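Local coordinates for uncharacterized protein (Sinorhizobium meliloti, PDB 4DNH) that is of unknown function but has a TIM-barrel fold and may be an enzyme related to dihydrodipicolinate synthase, at residues A[160-165]-A[169-174]; A[291-294]-A[300-303]. All blocks are in the same frame, centred on the assembly; numbering follows the deposited sequence.

Contact 1: residues A[160-165]-A[169-174]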
ATOM      1  N   ALA A 160      15.415   7.098 -11.115  1.00 55.87           N
ATOM      2  CA  ALA A 160      16.488   7.800 -11.843  1.00 55.43           C
ATOM      3  C   ALA A 160      17.508   8.452 -10.908  1.00 56.35           C
ATOM      4  O   ALA A 160      18.705   8.531 -11.230  1.00 57.29           O
ATOM      5  CB  ALA A 160      15.902   8.844 -12.782  1.00 54.49           C
ATOM      6  N   LEU A 161      17.019   8.921  -9.761  1.00 54.79           N
ATOM      7  CA  LEU A 161      17.857   9.525  -8.733  1.00 54.71           C
ATOM      8  C   LEU A 161      18.732   8.478  -8.019  1.00 54.91           C
ATOM      9  O   LEU A 161      19.931   8.716  -7.815  1.00 56.08           O
ATOM     10  CB  LEU A 161      17.009  10.336  -7.745  1.00 52.60           C
ATOM     11  CG  LEU A 161      17.722  11.078  -6.603  1.00 53.44           C
ATOM     12  CD1 LEU A 161      18.642  12.196  -7.082  1.00 55.56           C
ATOM     13  CD2 LEU A 161      16.705  11.611  -5.614  1.00 51.73           C
ATOM     14  N   ALA A 162      18.154   7.316  -7.687  1.00 51.68           N
ATOM     15  CA  ALA A 162      18.933   6.205  -7.094  1.00 51.28           C
ATOM     16  C   ALA A 162      20.127   5.752  -7.963  1.00 53.10           C
ATOM     17  O   ALA A 162      21.111   5.238  -7.443  1.00 53.45           O
ATOM     18  CB  ALA A 162      18.035   5.023  -6.752  1.00 47.73           C
ATOM     19  N   ALA A 163      20.017   5.955  -9.279  1.00 53.85           N
ATOM     20  CA  ALA A 163      21.060   5.625 -10.250  1.00 54.33           C
ATOM     21  C   ALA A 163      21.967   6.805 -10.598  1.00 57.80           C
ATOM     22  O   ALA A 163      23.091   6.608 -11.036  1.00 61.38           O
ATOM     23  CB  ALA A 163      20.430   5.065 -11.516  1.00 53.18           C
ATOM     24  N   ALA A 164      21.487   8.030 -10.422  1.00 58.45           N
ATOM     25  CA  ALA A 164      22.310   9.195 -10.760  1.00 60.66           C
ATOM     26  C   ALA A 164      23.071   9.771  -9.564  1.00 63.80           C
ATOM     27  O   ALA A 164      24.161  10.320  -9.729  1.00 66.45           O
ATOM     28  CB  ALA A 164      21.471  10.272 -11.433  1.00 59.41           C
ATOM     29  N   ALA A 165      22.500   9.640  -8.368  1.00 65.18           N
ATOM     30  CA  ALA A 165      23.056  10.249  -7.153  1.00 67.98           C
ATOM     31  C   ALA A 165      24.484   9.791  -6.860  1.00 72.80           C
ATOM     32  O   ALA A 165      24.757   8.600  -6.793  1.00 73.17           O
ATOM     33  CB  ALA A 165      22.156   9.965  -5.959  1.00 64.37           C
ATOM     34  N   GLU A 169      24.498  14.145  -0.847  1.00 81.75           N
ATOM     35  CA  GLU A 169      24.316  15.567  -1.160  1.00 82.40           C
ATOM     36  C   GLU A 169      23.336  15.834  -2.308  1.00 78.12           C
ATOM     37  O   GLU A 169      22.685  16.878  -2.345  1.00 77.51           O
ATOM     38  CB  GLU A 169      25.672  16.257  -1.399  1.00 89.36           C
ATOM     39  CG  GLU A 169      26.395  15.906  -2.702  1.00 93.43           C
ATOM     40  CD  GLU A 169      27.009  14.513  -2.726  1.00 94.99           C
ATOM     41  OE1 GLU A 169      27.407  13.995  -1.657  1.00 94.40           O
ATOM     42  OE2 GLU A 169      27.103  13.935  -3.829  1.00 96.60           O
ATOM     43  N   ASP A 170      23.229  14.884  -3.231  1.00 75.76           N
ATOM     44  CA  ASP A 170      22.280  14.989  -4.333  1.00 73.83           C
ATOM     45  C   ASP A 170      20.831  14.803  -3.861  1.00 70.24           C
ATOM     46  O   ASP A 170      19.914  15.468  -4.349  1.00 67.95           O
ATOM     47  CB  ASP A 170      22.640  13.995  -5.440  1.00 73.15           C
ATOM     48  CG  ASP A 170      23.916  14.376  -6.176  1.00 76.18           C
ATOM     49  OD1 ASP A 170      24.200  15.586  -6.317  1.00 77.59           O
ATOM     50  OD2 ASP A 170      24.635  13.465  -6.629  1.00 78.20           O
ATOM     51  N   TYR A 171      20.630  13.916  -2.896  1.00 68.08           N
ATOM     52  CA  TYR A 171      19.312  13.764  -2.297  1.00 65.81           C
ATOM     53  C   TYR A 171      18.913  15.026  -1.557  1.00 66.72           C
ATOM     54  O   TYR A 171      17.754  15.425  -1.593  1.00 66.76           O
ATOM     55  CB  TYR A 171      19.290  12.587  -1.337  1.00 64.82           C
ATOM     56  CG  TYR A 171      19.404  11.264  -2.024  1.00 63.20           C
ATOM     57  CD1 TYR A 171      20.654  10.702  -2.304  1.00 63.92           C
ATOM     58  CD2 TYR A 171      18.262  10.574  -2.411  1.00 60.03           C
ATOM     59  CE1 TYR A 171      20.755   9.484  -2.944  1.00 62.18           C
ATOM     60  CE2 TYR A 171      18.351   9.360  -3.049  1.00 59.55           C
ATOM     61  CZ  TYR A 171      19.597   8.819  -3.309  1.00 60.55           C
ATOM     62  OH  TYR A 171      19.659   7.604  -3.938  1.00 59.82           O
ATOM     63  N   ILE A 172      19.874  15.641  -0.874  1.00 67.91           N
ATOM     64  CA  ILE A 172      19.609  16.861  -0.124  1.00 68.40           C
ATOM     65  C   ILE A 172      19.150  17.967  -1.078  1.00 68.48           C
ATOM     66  O   ILE A 172      18.141  18.609  -0.819  1.00 67.20           O
ATOM     67  CB  ILE A 172      20.823  17.284   0.749  1.00 69.15           C
ATOM     68  CG1 ILE A 172      20.967  16.331   1.939  1.00 69.36           C
ATOM     69  CG2 ILE A 172      20.663  18.707   1.266  1.00 68.90           C
ATOM     70  CD1 ILE A 172      22.393  16.098   2.400  1.00 72.60           C
ATOM     71  N   ARG A 173      19.870  18.148  -2.188  1.00 71.07           N
ATOM     72  CA  ARG A 173      19.564  19.195  -3.173  1.00 74.22           C
ATOM     73  C   ARG A 173      18.221  18.989  -3.872  1.00 73.11           C
ATOM     74  O   ARG A 173      17.452  19.940  -4.038  1.00 74.70           O
ATOM     75  CB  ARG A 173      20.676  19.313  -4.217  1.00 81.04           C
ATOM     76  CG  ARG A 173      21.862  20.154  -3.768  1.00 94.49           C
ATOM     77  CD  ARG A 173      23.100  19.826  -4.588  1.00104.85           C
ATOM     78  NE  ARG A 173      24.315  19.805  -3.769  1.00112.86           N
ATOM     79  CZ  ARG A 173      25.443  19.175  -4.097  1.00117.84           C
ATOM     80  NH1 ARG A 173      26.489  19.217  -3.280  1.00121.25           N
ATOM     81  NH2 ARG A 173      25.536  18.496  -5.235  1.00117.56           N
ATOM     82  N   VAL A 174      17.952  17.749  -4.281  1.00 70.13           N
ATOM     83  CA  VAL A 174      16.715  17.411  -4.977  1.00 65.75           C
ATOM     84  C   VAL A 174      15.516  17.651  -4.067  1.00 64.99           C
ATOM     85  O   VAL A 174      14.625  18.426  -4.411  1.00 65.21           O
ATOM     86  CB  VAL A 174      16.750  15.973  -5.546  1.00 61.93           C
ATOM     87  CG1 VAL A 174      15.356  15.480  -5.903  1.00 59.53           C
ATOM     88  CG2 VAL A 174      17.648  15.923  -6.774  1.00 61.60           C
TER
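Tyr171 lays its phenol ring across Leu161, in helix 159-164, and Ala165, the residue just beyond the end of that helix, and the two meet different flanks of the ring. On the CD2-CE2 flank the branch atom Leu161 CD2 comes within 3.7 Å of Tyr171 CD2. On the other flank Ala165 CB stands 3.4 Å from Tyr171 CE1. Both methyls make apolar contacts at an oblique approach. At the far end of the phenol, OH reaches the first helix beside Ala162, 3.5 Å from its CA. The other Leu161 branch points elsewhere: CD1 meets Val174 CG2 tip to tip at 3.9 Å. The leucine's first torsion sets CG opposite the backbone N (chi1 -179°) and so carries the fork toward the second helix.

Near the turn the backbones draw closest, with 5.6 Å between the CA atoms of Ala165 and Asp170. The Asp170 carboxylate sits against the backbone of Ala165 without bonding to it. Its OD2 accepts a hydrogen bond from the amide N of Lys166 in the turn, while OD1 faces Arg173 NH2 at 3.4 Å in a salt bridge within the same helix. The two oxygens of this buried acid thus have separate partners, which should restrain the rotation of the carboxylate.

Tyr202 meets the Tyr171 ring edge-to-face, and helix 132-148 packs on Val174 through Ile132 and Tyr139. The segment axes run 142° apart, roughly antiparallel, at a closest approach of 10.5 Å. This is a helical hairpin with a short turn, placed between the fourth and fifth strands of a TIM barrel, where a short helix precedes the longer one.

Contact 2: residues A[291-294]-A[300-303]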
ATOM      1  N   GLU A 291     -11.248   1.681  15.381  1.00 55.01           N
ATOM      2  CA  GLU A 291     -12.311   2.214  16.218  1.00 58.98           C
ATOM      3  C   GLU A 291     -12.088   1.842  17.683  1.00 60.49           C
ATOM      4  O   GLU A 291     -12.158   2.705  18.562  1.00 62.82           O
ATOM      5  CB  GLU A 291     -13.685   1.740  15.754  1.00 61.85           C
ATOM      6  CG  GLU A 291     -14.820   2.371  16.554  1.00 68.85           C
ATOM      7  CD  GLU A 291     -16.180   1.739  16.298  1.00 76.74           C
ATOM      8  OE1 GLU A 291     -16.292   0.834  15.442  1.00 76.71           O
ATOM      9  OE2 GLU A 291     -17.151   2.153  16.966  1.00 82.06           O
ATOM     10  N   ALA A 292     -11.819   0.563  17.938  1.00 60.60           N
ATOM     11  CA  ALA A 292     -11.531   0.084  19.294  1.00 63.28           C
ATOM     12  C   ALA A 292     -10.335   0.823  19.925  1.00 63.28           C
ATOM     13  O   ALA A 292     -10.413   1.255  21.075  1.00 65.77           O
ATOM     14  CB  ALA A 292     -11.310  -1.420  19.299  1.00 63.25           C
ATOM     15  N   LEU A 293      -9.251   0.986  19.160  1.00 59.57           N
ATOM     16  CA  LEU A 293      -8.079   1.753  19.601  1.00 57.56           C
ATOM     17  C   LEU A 293      -8.432   3.199  19.955  1.00 59.88           C
ATOM     18  O   LEU A 293      -7.947   3.731  20.964  1.00 64.01           O
ATOM     19  CB  LEU A 293      -7.016   1.755  18.514  1.00 54.36           C
ATOM     20  CG  LEU A 293      -5.524   1.754  18.837  1.00 54.40           C
ATOM     21  CD1 LEU A 293      -4.769   2.235  17.608  1.00 53.86           C
ATOM     22  CD2 LEU A 293      -5.140   2.586  20.044  1.00 55.45           C
ATOM     23  N   GLY A 294      -9.263   3.827  19.118  1.00 57.43           N
ATOM     24  CA  GLY A 294      -9.763   5.181  19.351  1.00 57.63           C
ATOM     25  C   GLY A 294     -10.713   5.277  20.538  1.00 62.12           C
ATOM     26  O   GLY A 294     -10.904   6.355  21.103  1.00 61.63           O
ATOM     27  N   GLU A 300      -9.409  -5.071  22.559  1.00 70.48           N
ATOM     28  CA  GLU A 300     -10.161  -5.472  21.365  1.00 69.78           C
ATOM     29  C   GLU A 300      -9.408  -5.172  20.053  1.00 63.39           C
ATOM     30  O   GLU A 300      -9.486  -5.950  19.098  1.00 63.20           O
ATOM     31  CB  GLU A 300     -11.570  -4.884  21.356  1.00 73.56           C
ATOM     32  CG  GLU A 300     -12.592  -5.808  20.702  1.00 78.24           C
ATOM     33  CD  GLU A 300     -13.897  -5.112  20.324  1.00 81.10           C
ATOM     34  OE1 GLU A 300     -14.321  -4.177  21.039  1.00 79.43           O
ATOM     35  OE2 GLU A 300     -14.509  -5.518  19.306  1.00 79.96           O
ATOM     36  N   PHE A 301      -8.674  -4.060  20.026  1.00 57.54           N
ATOM     37  CA  PHE A 301      -7.754  -3.758  18.938  1.00 54.91           C
ATOM     38  C   PHE A 301      -6.906  -4.976  18.554  1.00 57.26           C
ATOM     39  O   PHE A 301      -6.923  -5.405  17.383  1.00 57.37           O
ATOM     40  CB  PHE A 301      -6.856  -2.588  19.335  1.00 55.36           C
ATOM     41  CG  PHE A 301      -5.760  -2.280  18.342  1.00 54.66           C
ATOM     42  CD1 PHE A 301      -6.013  -1.483  17.230  1.00 52.58           C
ATOM     43  CD2 PHE A 301      -4.458  -2.755  18.543  1.00 54.45           C
ATOM     44  CE1 PHE A 301      -4.998  -1.174  16.335  1.00 51.94           C
ATOM     45  CE2 PHE A 301      -3.440  -2.457  17.646  1.00 51.97           C
ATOM     46  CZ  PHE A 301      -3.709  -1.665  16.544  1.00 52.22           C
ATOM     47  N   PHE A 302      -6.179  -5.530  19.532  1.00 55.57           N
ATOM     48  CA  PHE A 302      -5.313  -6.688  19.304  1.00 54.58           C
ATOM     49  C   PHE A 302      -6.102  -7.957  18.981  1.00 55.72           C
ATOM     50  O   PHE A 302      -5.691  -8.727  18.115  1.00 56.42           O
ATOM     51  CB  PHE A 302      -4.375  -6.941  20.495  1.00 56.13           C
ATOM     52  CG  PHE A 302      -3.246  -5.945  20.615  1.00 55.16           C
ATOM     53  CD1 PHE A 302      -2.228  -5.899  19.665  1.00 51.12           C
ATOM     54  CD2 PHE A 302      -3.190  -5.064  21.699  1.00 59.59           C
ATOM     55  CE1 PHE A 302      -1.192  -4.988  19.770  1.00 52.00           C
ATOM     56  CE2 PHE A 302      -2.149  -4.145  21.817  1.00 59.72           C
ATOM     57  CZ  PHE A 302      -1.150  -4.109  20.848  1.00 56.89           C
ATOM     58  N   GLU A 303      -7.229  -8.167  19.664  1.00 56.33           N
ATOM     59  CA  GLU A 303      -8.109  -9.305  19.388  1.00 58.70           C
ATOM     60  C   GLU A 303      -8.532  -9.341  17.922  1.00 54.33           C
ATOM     61  O   GLU A 303      -8.634 -10.415  17.335  1.00 52.16           O
ATOM     62  CB  GLU A 303      -9.370  -9.248  20.256  1.00 67.05           C
ATOM     63  CG  GLU A 303      -9.229  -9.837  21.651  1.00 80.97           C
ATOM     64  CD  GLU A 303     -10.446  -9.570  22.535  1.00 94.68           C
ATOM     65  OE1 GLU A 303     -11.494  -9.130  22.000  1.00100.63           O
ATOM     66  OE2 GLU A 303     -10.358  -9.795  23.767  1.00 95.76           O
TER
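Two helical segments approach each other most closely at Ala292 and Phe301, whose CA atoms are 5.4 Å apart; the first closes helix 283-294 and the second belongs to helix 298-305. The Ala292 methyl group fits into this narrow place, with CB 3.8 Å from the backbone N of Phe301 and 4.0 Å from Glu300 CB. Next to it, Leu293 and Phe301 lie side by side and point the same way. Leu293 CG stands over one face of the phenyl ring, 4.1 Å from its centroid and 27° off the normal, a CH-pi contact. Leu293 CD1 follows the same flank of the ring, 3.6 Å from Phe301 CE1. The ring lies alongside the leucine because the first torsion of Phe301 places CG opposite the backbone N (chi1 174°). Without the ring, as with an alanine here, Leu293 would probably lose its aromatic partner and a gap would be likely to open between the two helices.

Helix 260-265 packs on both of these side chains, through Ile264 on Leu293 and Ala265 on Phe301. The acid of Glu300 turns to another partner, forming a salt bridge from OE1 to Arg297 in the turn. Across the two segments the contact is therefore apolar: its hold should come from close fit and burial of hydrocarbon, with charge kept to its margin.

In the fold
After the N-terminal hairpin of strands 4-9 and 12-17, the chain builds the barrel strands up to 153-155, then enters helix 159-164. Contact 1 closes the short loop 165-167 before strand 186-191 continues the barrel. The last barrel strand, 273-276, is followed by a run of helices, and there contact 2 closes the three-residue connection 295-297 between helix 283-294 and helix 298-305. The contacts are in series, neither nested nor crossed. Each joins consecutive helices: contact 1 between the fourth and fifth strands, contact 2 after the eighth. Their centres are 41 Å apart, on opposite sides of the chain's centre, and their nearest atoms remain about 31 Å apart.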